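Local coordinates for tubulin-like protein CetZ (PDB 3ZID), which binds GTP, belongs to the tubulin/FtsZ superfamily of GTPases and is thought to take part in controlling archaeal cell shape, at residues K241-I250 with Y283-I293; S41-N49 with I93-F103. All coordinates share one frame; numbering follows the deposited sequence.

Interaction 1 (K241-I250 with Y283-I293); sequences KKSPSIRAAI and YLNVDEITKEI
In the four-stranded domain that follows the GTPase domain, the N-terminal turns of two helices, 246-252 and 286-296, with the residues leading into them, pack side by side through I246, R247 and I250 on one and E288, I289 and E292 on the other. The short segments run 37° apart, with axes 9.9 Å from each other. I246 is the central apolar residue: its CG2 branch lies 3.7 Å from CG1 of I289, while CG1 and CD1 reach toward the backbone carbonyl of Y283. One turn on, the CD1 methyl of I250 touches both CB of E292 (3.8 Å) and CD1 of I293 (4.0 Å). As in tubulin and FtsZ, this second domain lays its helices on a mixed sheet; the branched isoleucines I246, I250 and I289 fill the interface, resting on I277 of strand 270-279, while the charged R247 and E292 suit its more exposed rim. P244 sets its CB 3.8 Å from CE1 of the Y283 ring. In R247, chi1 of 167° sets CG opposite the backbone N, and the extended chain then runs across the E292 carboxylate, which lies against CB, CG and CD. NE of R247 and OE2 of E292 form a long salt bridge of 3.9 Å, the oxygen well out of the guanidinium plane. With an alanine at E292, R247 is likely to lose this nearby negative charge and the carboxylate covering its methylenes. A water links I246 N to E288 OE2.

Interaction 2 (S41-N49 with I93-F103); sequences SRVETIAIN and ILEEIEKRGDF
Strand 42-49 and the end of helix 79-98 belong to the Rossmann-like GTPase domain of the tubulin/FtsZ fold, where the helix covers one side of the parallel sheet; the two segments run nearly antiparallel, at 162°. Aliphatic contacts fill the inner half. From the strand, alternate residues I46 and I48 point at the helix, a spacing that suits branched apolar side chains: CD1 of I46 meets CG1 of I97 at 4.1 Å, and CD1 of I48 meets CG2 of I93. L7 of strand 3-9 adjoins I46, and M124 of helix 117-131 adjoins I48. Farther out, F103 presents its ring edge to CG of E44.

Charged groups take over toward the outer end, where R42, E44, E96 and R100 form a salt-bridge network. The R100 chain is extended from CG to NE, long enough to carry its guanidinium back along the helix to E96 and over I46, whose CG1 sits above the centre of one face, 3.8 Å from CZ. At the edge of that group NE and NH2 both donate to OE2 of E96, NH2 at 3.0 Å, which should hold the plane against turning. NH1 bonds OE1 of E44 at 3.2 Å, on the anti side but tilted 33° out of the carboxylate plane, and also forms a salt bridge with D65. The other oxygen of E44, OE2, pairs with NH1 of R42 at 2.9 Å.

Hydrogen bonds to the backbone hold the loop after the helix. G101 closes a type I turn from E98; at its backbone angles a CB would jam against the preceding carbonyl O and crowd NH2 of R42. NH1 and NH2 of R42 grip R100 O together, each 2.8 Å away through a bent bond (about 138°), in the carbonyl plane.

Overall arrangement
Interactions 1 and 2 lie in different domains and do not touch: their centres are 38 Å apart and their nearest atoms about 20 Å. Along the chain they follow in series, the contact of 41-49 with 93-103 closing before that of 241-250 with 283-293 opens. Interaction 2 joins a helix directly to a strand of the parallel GTPase sheet, whereas interaction 1 joins two helices lying on the mixed sheet. Interaction 2 is the one near the nucleotide: the I48 side chain is about 5 Å from that of the GTP-binding residue N14 and about 10 Å from bound GDP. Interaction 1 lies away from the GTP-binding residues.

Interaction 1 (K241-I250 with Y283-I293)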
loop_
_atom_site.group_PDB
_atom_site.type_symbol
_atom_site.label_atom_id
_atom_site.label_comp_id
_atom_site.label_asym_id
_atom_site.label_seq_id
_atom_site.Cartn_x
_atom_site.Cartn_y
_atom_site.Cartn_z
ATOM N N LYS A 241 -22.925 -16.800 -8.642
ATOM C CA LYS A 241 -24.353 -17.112 -8.547
ATOM C C LYS A 241 -24.610 -18.535 -8.050
ATOM O O LYS A 241 -25.581 -18.784 -7.336
ATOM C CB LYS A 241 -25.050 -16.835 -9.881
ATOM C CG LYS A 241 -26.561 -16.861 -9.785
ATOM C CD LYS A 241 -27.234 -16.589 -11.123
ATOM C CE LYS A 241 -27.267 -15.085 -11.397
ATOM N NZ LYS A 241 -27.980 -14.732 -12.652
ATOM N N LYS A 242 -23.778 -19.470 -8.498
ATOM C CA LYS A 242 -23.868 -20.864 -8.085
ATOM C C LYS A 242 -23.816 -20.960 -6.572
ATOM O O LYS A 242 -24.723 -21.493 -5.955
ATOM C CB LYS A 242 -22.659 -21.664 -8.579
ATOM C CG LYS A 242 -22.325 -21.626 -10.050
ATOM C CD LYS A 242 -20.869 -22.071 -10.211
ATOM C CE LYS A 242 -20.436 -22.180 -11.661
ATOM N NZ LYS A 242 -18.972 -22.474 -11.764
ATOM N N SER A 243 -22.719 -20.478 -5.990
ATOM C CA SER A 243 -22.498 -20.549 -4.549
ATOM C C SER A 243 -22.375 -19.172 -3.920
ATOM O O SER A 243 -21.272 -18.626 -3.818
ATOM C CB SER A 243 -21.258 -21.376 -4.241
ATOM O OG SER A 243 -20.114 -20.769 -4.800
ATOM N N PRO A 244 -23.505 -18.615 -3.480
ATOM C CA PRO A 244 -23.629 -17.288 -2.868
ATOM C C PRO A 244 -23.441 -17.316 -1.345
ATOM O O PRO A 244 -23.705 -16.315 -0.677
ATOM C CB PRO A 244 -25.058 -16.894 -3.210
ATOM C CG PRO A 244 -25.790 -18.206 -3.167
ATOM C CD PRO A 244 -24.826 -19.243 -3.689
ATOM N N SER A 245 -22.970 -18.443 -0.816
ATOM C CA SER A 245 -22.801 -18.626 0.624
ATOM C C SER A 245 -21.985 -17.497 1.263
ATOM O O SER A 245 -20.801 -17.302 0.939
ATOM C CB SER A 245 -22.090 -19.965 0.860
ATOM O OG SER A 245 -21.621 -20.097 2.188
ATOM N N ILE A 246 -22.609 -16.794 2.207
ATOM C CA ILE A 246 -21.960 -15.672 2.886
ATOM C C ILE A 246 -20.828 -16.181 3.773
ATOM O O ILE A 246 -19.781 -15.560 3.872
ATOM C CB ILE A 246 -22.948 -14.860 3.734
ATOM C CG1 ILE A 246 -24.057 -14.293 2.854
ATOM C CG2 ILE A 246 -22.241 -13.693 4.418
ATOM C CD1 ILE A 246 -23.593 -13.189 1.957
ATOM N N ARG A 247 -21.054 -17.316 4.415
ATOM C CA ARG A 247 -20.036 -17.948 5.228
ATOM C C ARG A 247 -18.772 -18.182 4.423
ATOM O O ARG A 247 -17.673 -17.845 4.860
ATOM C CB ARG A 247 -20.564 -19.276 5.756
ATOM C CG ARG A 247 -19.510 -20.180 6.362
ATOM C CD ARG A 247 -20.155 -21.467 6.845
ATOM N NE ARG A 247 -19.301 -22.230 7.748
ATOM C CZ ARG A 247 -19.748 -23.193 8.549
ATOM N NH1 ARG A 247 -21.039 -23.493 8.559
ATOM N NH2 ARG A 247 -18.908 -23.850 9.342
ATOM N N ALA A 248 -18.934 -18.758 3.238
ATOM C CA ALA A 248 -17.791 -19.040 2.394
ATOM C C ALA A 248 -17.201 -17.739 1.883
ATOM O O ALA A 248 -15.984 -17.581 1.819
ATOM C CB ALA A 248 -18.163 -19.946 1.242
ATOM N N ALA A 249 -18.073 -16.810 1.517
ATOM C CA ALA A 249 -17.619 -15.514 1.061
ATOM C C ALA A 249 -16.809 -14.829 2.171
ATOM O O ALA A 249 -15.753 -14.306 1.887
ATOM C CB ALA A 249 -18.774 -14.655 0.583
ATOM N N ILE A 250 -17.283 -14.838 3.423
ATOM C CA ILE A 250 -16.548 -14.226 4.537
ATOM C C ILE A 250 -15.204 -14.885 4.767
ATOM O O ILE A 250 -14.191 -14.190 4.818
ATOM C CB ILE A 250 -17.326 -14.204 5.855
ATOM C CG1 ILE A 250 -18.455 -13.185 5.757
ATOM C CG2 ILE A 250 -16.388 -13.822 7.010
ATOM C CD1 ILE A 250 -19.406 -13.205 6.939
ATOM N N TYR A 283 -29.813 -12.122 -0.781
ATOM C CA TYR A 283 -28.676 -12.903 -0.322
ATOM C C TYR A 283 -28.276 -12.628 1.117
ATOM O O TYR A 283 -27.428 -13.338 1.654
ATOM C CB TYR A 283 -27.477 -12.627 -1.201
ATOM C CG TYR A 283 -27.649 -13.083 -2.620
ATOM C CD1 TYR A 283 -28.011 -14.395 -2.908
ATOM C CD2 TYR A 283 -27.403 -12.215 -3.677
ATOM C CE1 TYR A 283 -28.140 -14.834 -4.210
ATOM C CE2 TYR A 283 -27.532 -12.643 -4.982
ATOM C CZ TYR A 283 -27.902 -13.958 -5.242
ATOM O OH TYR A 283 -28.025 -14.387 -6.540
ATOM N N LEU A 284 -28.845 -11.591 1.725
ATOM C CA LEU A 284 -28.354 -11.089 3.019
ATOM C C LEU A 284 -29.206 -11.508 4.201
ATOM O O LEU A 284 -30.273 -10.953 4.461
ATOM C CB LEU A 284 -28.203 -9.566 2.996
ATOM C CG LEU A 284 -27.329 -8.975 1.887
ATOM C CD1 LEU A 284 -27.399 -7.457 1.884
ATOM C CD2 LEU A 284 -25.880 -9.445 1.950
ATOM N N ASN A 285 -28.730 -12.513 4.915
ATOM C CA ASN A 285 -29.383 -13.005 6.109
ATOM C C ASN A 285 -28.602 -12.470 7.300
ATOM O O ASN A 285 -27.502 -12.948 7.589
ATOM C CB ASN A 285 -29.363 -14.537 6.076
ATOM C CG ASN A 285 -30.092 -15.175 7.246
ATOM O OD1 ASN A 285 -30.128 -14.644 8.361
ATOM N ND2 ASN A 285 -30.663 -16.346 6.996
ATOM N N VAL A 286 -29.148 -11.449 7.954
ATOM C CA VAL A 286 -28.455 -10.791 9.054
ATOM C C VAL A 286 -28.061 -11.734 10.181
ATOM O O VAL A 286 -26.972 -11.636 10.737
ATOM C CB VAL A 286 -29.277 -9.609 9.612
ATOM C CG1 VAL A 286 -28.463 -8.845 10.648
ATOM C CG2 VAL A 286 -29.678 -8.706 8.491
ATOM N N ASP A 287 -28.954 -12.647 10.510
ATOM C CA ASP A 287 -28.706 -13.631 11.547
ATOM C C ASP A 287 -27.542 -14.529 11.196
ATOM O O ASP A 287 -26.657 -14.767 12.021
ATOM C CB ASP A 287 -29.955 -14.489 11.752
ATOM C CG ASP A 287 -29.803 -15.468 12.894
ATOM O OD1 ASP A 287 -29.030 -15.183 13.833
ATOM O OD2 ASP A 287 -30.443 -16.537 12.845
ATOM N N GLU A 288 -27.530 -15.015 9.962
ATOM C CA GLU A 288 -26.423 -15.845 9.482
ATOM C C GLU A 288 -25.108 -15.060 9.477
ATOM O O GLU A 288 -24.076 -15.572 9.884
ATOM C CB GLU A 288 -26.715 -16.395 8.077
ATOM C CG GLU A 288 -25.505 -16.960 7.370
ATOM C CD GLU A 288 -25.781 -17.345 5.922
ATOM O OE1 GLU A 288 -26.770 -16.833 5.351
ATOM O OE2 GLU A 288 -24.983 -18.127 5.346
ATOM N N ILE A 289 -25.145 -13.818 9.004
ATOM C CA ILE A 289 -23.925 -13.009 8.928
ATOM C C ILE A 289 -23.373 -12.788 10.333
ATOM O O ILE A 289 -22.173 -12.907 10.570
ATOM C CB ILE A 289 -24.189 -11.674 8.242
ATOM C CG1 ILE A 289 -24.529 -11.916 6.767
ATOM C CG2 ILE A 289 -22.976 -10.741 8.393
ATOM C CD1 ILE A 289 -25.340 -10.805 6.112
ATOM N N THR A 290 -24.273 -12.474 11.258
ATOM C CA THR A 290 -23.919 -12.242 12.644
ATOM C C THR A 290 -23.238 -13.457 13.265
ATOM O O THR A 290 -22.190 -13.326 13.914
ATOM C CB THR A 290 -25.147 -11.804 13.445
ATOM O OG1 THR A 290 -25.609 -10.559 12.897
ATOM C CG2 THR A 290 -24.792 -11.594 14.908
ATOM N N LYS A 291 -23.807 -14.634 13.013
ATOM C CA LYS A 291 -23.257 -15.891 13.504
ATOM C C LYS A 291 -21.861 -16.134 12.947
ATOM O O LYS A 291 -20.948 -16.520 13.685
ATOM C CB LYS A 291 -24.180 -17.059 13.142
ATOM C CG LYS A 291 -25.419 -17.151 13.989
ATOM C CD LYS A 291 -26.454 -18.063 13.348
ATOM C CE LYS A 291 -27.722 -18.130 14.183
ATOM N NZ LYS A 291 -28.861 -18.699 13.414
ATOM N N GLU A 292 -21.675 -15.853 11.658
ATOM C CA GLU A 292 -20.344 -15.972 11.066
ATOM C C GLU A 292 -19.343 -15.003 11.658
ATOM O O GLU A 292 -18.198 -15.374 11.902
ATOM C CB GLU A 292 -20.402 -15.826 9.551
ATOM C CG GLU A 292 -21.190 -16.943 8.887
ATOM C CD GLU A 292 -20.616 -18.321 9.202
ATOM O OE1 GLU A 292 -19.374 -18.437 9.327
ATOM O OE2 GLU A 292 -21.406 -19.286 9.329
ATOM N N ILE A 293 -19.774 -13.778 11.928
ATOM C CA ILE A 293 -18.876 -12.785 12.506
ATOM C C ILE A 293 -18.470 -13.242 13.909
ATOM O O ILE A 293 -17.282 -13.209 14.273
ATOM C CB ILE A 293 -19.516 -11.371 12.570
ATOM C CG1 ILE A 293 -19.813 -10.827 11.165
ATOM C CG2 ILE A 293 -18.625 -10.417 13.346
ATOM C CD1 ILE A 293 -18.693 -11.002 10.166
HETATM O O HOH W 1 -26.642 -15.767 0.724
HETATM O O HOH W 2 -25.549 -17.666 2.913
#

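Interaction 2 (S41-N49 with I93-F103)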
loop_
_atom_site.group_PDB
_atom_site.type_symbol
_atom_site.label_atom_id
_atom_site.label_comp_id
_atom_site.label_asym_id
_atom_site.label_seq_id
_atom_site.Cartn_x
_atom_site.Cartn_y
_atom_site.Cartn_z
ATOM N N SER A 41 -20.541 11.376 -2.470
ATOM C CA SER A 41 -19.227 11.690 -1.921
ATOM C C SER A 41 -18.282 12.209 -3.002
ATOM O O SER A 41 -18.291 11.743 -4.137
ATOM C CB SER A 41 -18.605 10.471 -1.236
ATOM O OG SER A 41 -18.265 9.458 -2.166
ATOM N N ARG A 42 -17.453 13.173 -2.636
ATOM C CA ARG A 42 -16.556 13.806 -3.582
ATOM C C ARG A 42 -15.202 13.099 -3.500
ATOM O O ARG A 42 -14.585 13.082 -2.438
ATOM C CB ARG A 42 -16.442 15.284 -3.221
ATOM C CG ARG A 42 -15.736 16.157 -4.227
ATOM C CD ARG A 42 -15.859 17.596 -3.788
ATOM N NE ARG A 42 -15.109 17.876 -2.564
ATOM C CZ ARG A 42 -13.869 18.359 -2.548
ATOM N NH1 ARG A 42 -13.263 18.642 -3.692
ATOM N NH2 ARG A 42 -13.245 18.593 -1.396
ATOM N N VAL A 43 -14.756 12.498 -4.606
ATOM C CA VAL A 43 -13.442 11.843 -4.656
ATOM C C VAL A 43 -12.462 12.555 -5.582
ATOM O O VAL A 43 -12.613 12.509 -6.801
ATOM C CB VAL A 43 -13.533 10.362 -5.120
ATOM C CG1 VAL A 43 -12.175 9.690 -5.026
ATOM C CG2 VAL A 43 -14.547 9.590 -4.287
ATOM N N GLU A 44 -11.439 13.178 -5.005
ATOM C CA GLU A 44 -10.407 13.846 -5.790
ATOM C C GLU A 44 -9.165 12.976 -5.908
ATOM O O GLU A 44 -8.783 12.275 -4.974
ATOM C CB GLU A 44 -10.039 15.188 -5.154
ATOM C CG GLU A 44 -11.211 16.151 -5.034
ATOM C CD GLU A 44 -11.468 16.939 -6.303
ATOM O OE1 GLU A 44 -10.779 16.704 -7.311
ATOM O OE2 GLU A 44 -12.382 17.783 -6.299
ATOM N N THR A 45 -8.547 13.009 -7.077
ATOM C CA THR A 45 -7.379 12.207 -7.321
ATOM C C THR A 45 -6.285 13.085 -7.879
ATOM O O THR A 45 -6.525 13.873 -8.791
ATOM C CB THR A 45 -7.682 11.075 -8.315
ATOM O OG1 THR A 45 -8.058 11.631 -9.580
ATOM C CG2 THR A 45 -8.812 10.200 -7.796
ATOM N N ILE A 46 -5.087 12.959 -7.319
ATOM C CA ILE A 46 -3.921 13.627 -7.879
ATOM C C ILE A 46 -2.798 12.630 -8.010
ATOM O O ILE A 46 -2.438 11.978 -7.042
ATOM C CB ILE A 46 -3.432 14.791 -7.020
ATOM C CG1 ILE A 46 -4.581 15.750 -6.728
ATOM C CG2 ILE A 46 -2.306 15.555 -7.744
ATOM C CD1 ILE A 46 -4.195 16.816 -5.740
ATOM N N ALA A 47 -2.288 12.482 -9.227
ATOM C CA ALA A 47 -1.109 11.683 -9.472
ATOM C C ALA A 47 0.110 12.599 -9.382
ATOM O O ALA A 47 0.233 13.555 -10.136
ATOM C CB ALA A 47 -1.189 11.053 -10.829
ATOM N N ILE A 48 1.016 12.299 -8.464
ATOM C CA ILE A 48 2.190 13.141 -8.266
ATOM C C ILE A 48 3.445 12.353 -8.661
ATOM O O ILE A 48 3.606 11.187 -8.282
ATOM C CB ILE A 48 2.252 13.626 -6.798
ATOM C CG1 ILE A 48 0.902 14.246 -6.408
ATOM C CG2 ILE A 48 3.404 14.625 -6.601
ATOM C CD1 ILE A 48 0.735 14.602 -4.947
ATOM N N ASN A 49 4.323 12.993 -9.435
ATOM C CA ASN A 49 5.566 12.368 -9.882
ATOM C C ASN A 49 6.638 13.382 -10.281
ATOM O O ASN A 49 6.333 14.491 -10.708
ATOM C CB ASN A 49 5.296 11.433 -11.064
ATOM C CG ASN A 49 6.217 10.231 -11.084
ATOM O OD1 ASN A 49 7.402 10.322 -10.733
ATOM N ND2 ASN A 49 5.672 9.079 -11.470
ATOM N N ILE A 93 3.344 21.403 -4.039
ATOM C CA ILE A 93 2.569 20.185 -3.882
ATOM C C ILE A 93 1.366 20.400 -2.957
ATOM O O ILE A 93 0.216 20.144 -3.336
ATOM C CB ILE A 93 3.467 19.055 -3.377
ATOM C CG1 ILE A 93 4.375 18.607 -4.517
ATOM C CG2 ILE A 93 2.637 17.895 -2.851
ATOM C CD1 ILE A 93 5.724 18.096 -4.068
ATOM N N LEU A 94 1.622 20.908 -1.757
ATOM C CA LEU A 94 0.546 21.195 -0.810
ATOM C C LEU A 94 -0.499 22.192 -1.326
ATOM O O LEU A 94 -1.693 22.073 -1.016
ATOM C CB LEU A 94 1.127 21.683 0.516
ATOM C CG LEU A 94 1.910 20.632 1.294
ATOM C CD1 LEU A 94 2.679 21.291 2.427
ATOM C CD2 LEU A 94 0.936 19.632 1.846
ATOM N N GLU A 95 -0.049 23.162 -2.111
ATOM C CA GLU A 95 -0.948 24.136 -2.717
ATOM C C GLU A 95 -1.967 23.441 -3.614
ATOM O O GLU A 95 -3.165 23.724 -3.560
ATOM C CB GLU A 95 -0.153 25.176 -3.504
ATOM C CG GLU A 95 -0.996 26.044 -4.408
ATOM C CD GLU A 95 -0.193 27.154 -5.066
ATOM O OE1 GLU A 95 1.025 27.249 -4.787
ATOM O OE2 GLU A 95 -0.782 27.936 -5.844
ATOM N N GLU A 96 -1.481 22.509 -4.425
ATOM C CA GLU A 96 -2.337 21.772 -5.339
ATOM C C GLU A 96 -3.422 21.006 -4.596
ATOM O O GLU A 96 -4.563 20.913 -5.059
ATOM C CB GLU A 96 -1.505 20.813 -6.193
ATOM C CG GLU A 96 -2.330 19.987 -7.173
ATOM C CD GLU A 96 -3.236 20.817 -8.062
ATOM O OE1 GLU A 96 -2.840 21.943 -8.441
ATOM O OE2 GLU A 96 -4.360 20.345 -8.356
ATOM N N ILE A 97 -3.063 20.466 -3.439
ATOM C CA ILE A 97 -4.022 19.752 -2.605
ATOM C C ILE A 97 -5.048 20.699 -1.993
ATOM O O ILE A 97 -6.253 20.458 -2.075
ATOM C CB ILE A 97 -3.293 18.977 -1.498
ATOM C CG1 ILE A 97 -2.469 17.854 -2.128
ATOM C CG2 ILE A 97 -4.279 18.464 -0.463
ATOM C CD1 ILE A 97 -1.412 17.289 -1.231
ATOM N N GLU A 98 -4.566 21.792 -1.405
ATOM C CA GLU A 98 -5.450 22.754 -0.746
ATOM C C GLU A 98 -6.450 23.419 -1.694
ATOM O O GLU A 98 -7.537 23.806 -1.275
ATOM C CB GLU A 98 -4.643 23.789 0.036
ATOM C CG GLU A 98 -4.032 23.207 1.304
ATOM C CD GLU A 98 -2.891 24.038 1.859
ATOM O OE1 GLU A 98 -2.494 25.030 1.208
ATOM O OE2 GLU A 98 -2.396 23.699 2.955
ATOM N N LYS A 99 -6.098 23.516 -2.971
ATOM C CA LYS A 99 -7.008 24.064 -3.976
ATOM C C LYS A 99 -8.304 23.269 -4.093
ATOM O O LYS A 99 -9.304 23.787 -4.584
ATOM C CB LYS A 99 -6.346 24.062 -5.357
ATOM C CG LYS A 99 -5.186 25.023 -5.526
ATOM C CD LYS A 99 -4.688 25.012 -6.964
ATOM C CE LYS A 99 -3.573 26.028 -7.174
ATOM N NZ LYS A 99 -3.121 26.068 -8.593
ATOM N N ARG A 100 -8.285 22.017 -3.637
ATOM C CA ARG A 100 -9.424 21.133 -3.819
ATOM C C ARG A 100 -10.307 21.017 -2.588
ATOM O O ARG A 100 -11.212 20.187 -2.551
ATOM C CB ARG A 100 -8.957 19.763 -4.292
ATOM C CG ARG A 100 -8.022 19.874 -5.461
ATOM C CD ARG A 100 -7.899 18.595 -6.244
ATOM N NE ARG A 100 -7.036 18.807 -7.400
ATOM C CZ ARG A 100 -7.044 18.053 -8.490
ATOM N NH1 ARG A 100 -7.883 17.023 -8.583
ATOM N NH2 ARG A 100 -6.215 18.334 -9.487
ATOM N N GLY A 101 -10.055 21.849 -1.583
ATOM C CA GLY A 101 -10.975 21.939 -0.462
ATOM C C GLY A 101 -10.633 21.083 0.739
ATOM O O GLY A 101 -9.472 20.736 0.969
ATOM N N ASP A 102 -11.655 20.770 1.528
ATOM C CA ASP A 102 -11.470 19.962 2.723
ATOM C C ASP A 102 -11.698 18.506 2.410
ATOM O O ASP A 102 -12.418 18.172 1.479
ATOM C CB ASP A 102 -12.417 20.389 3.850
ATOM C CG ASP A 102 -11.876 21.535 4.673
ATOM O OD1 ASP A 102 -10.643 21.721 4.711
ATOM O OD2 ASP A 102 -12.689 22.248 5.294
ATOM N N PHE A 103 -11.055 17.643 3.188
ATOM C CA PHE A 103 -11.195 16.203 3.039
ATOM C C PHE A 103 -11.348 15.548 4.382
ATOM O O PHE A 103 -10.712 15.953 5.350
ATOM C CB PHE A 103 -9.988 15.625 2.322
ATOM C CG PHE A 103 -9.793 16.202 0.973
ATOM C CD1 PHE A 103 -10.635 15.834 -0.071
ATOM C CD2 PHE A 103 -8.824 17.161 0.757
ATOM C CE1 PHE A 103 -10.482 16.384 -1.321
ATOM C CE2 PHE A 103 -8.660 17.709 -0.482
ATOM C CZ PHE A 103 -9.495 17.324 -1.532
#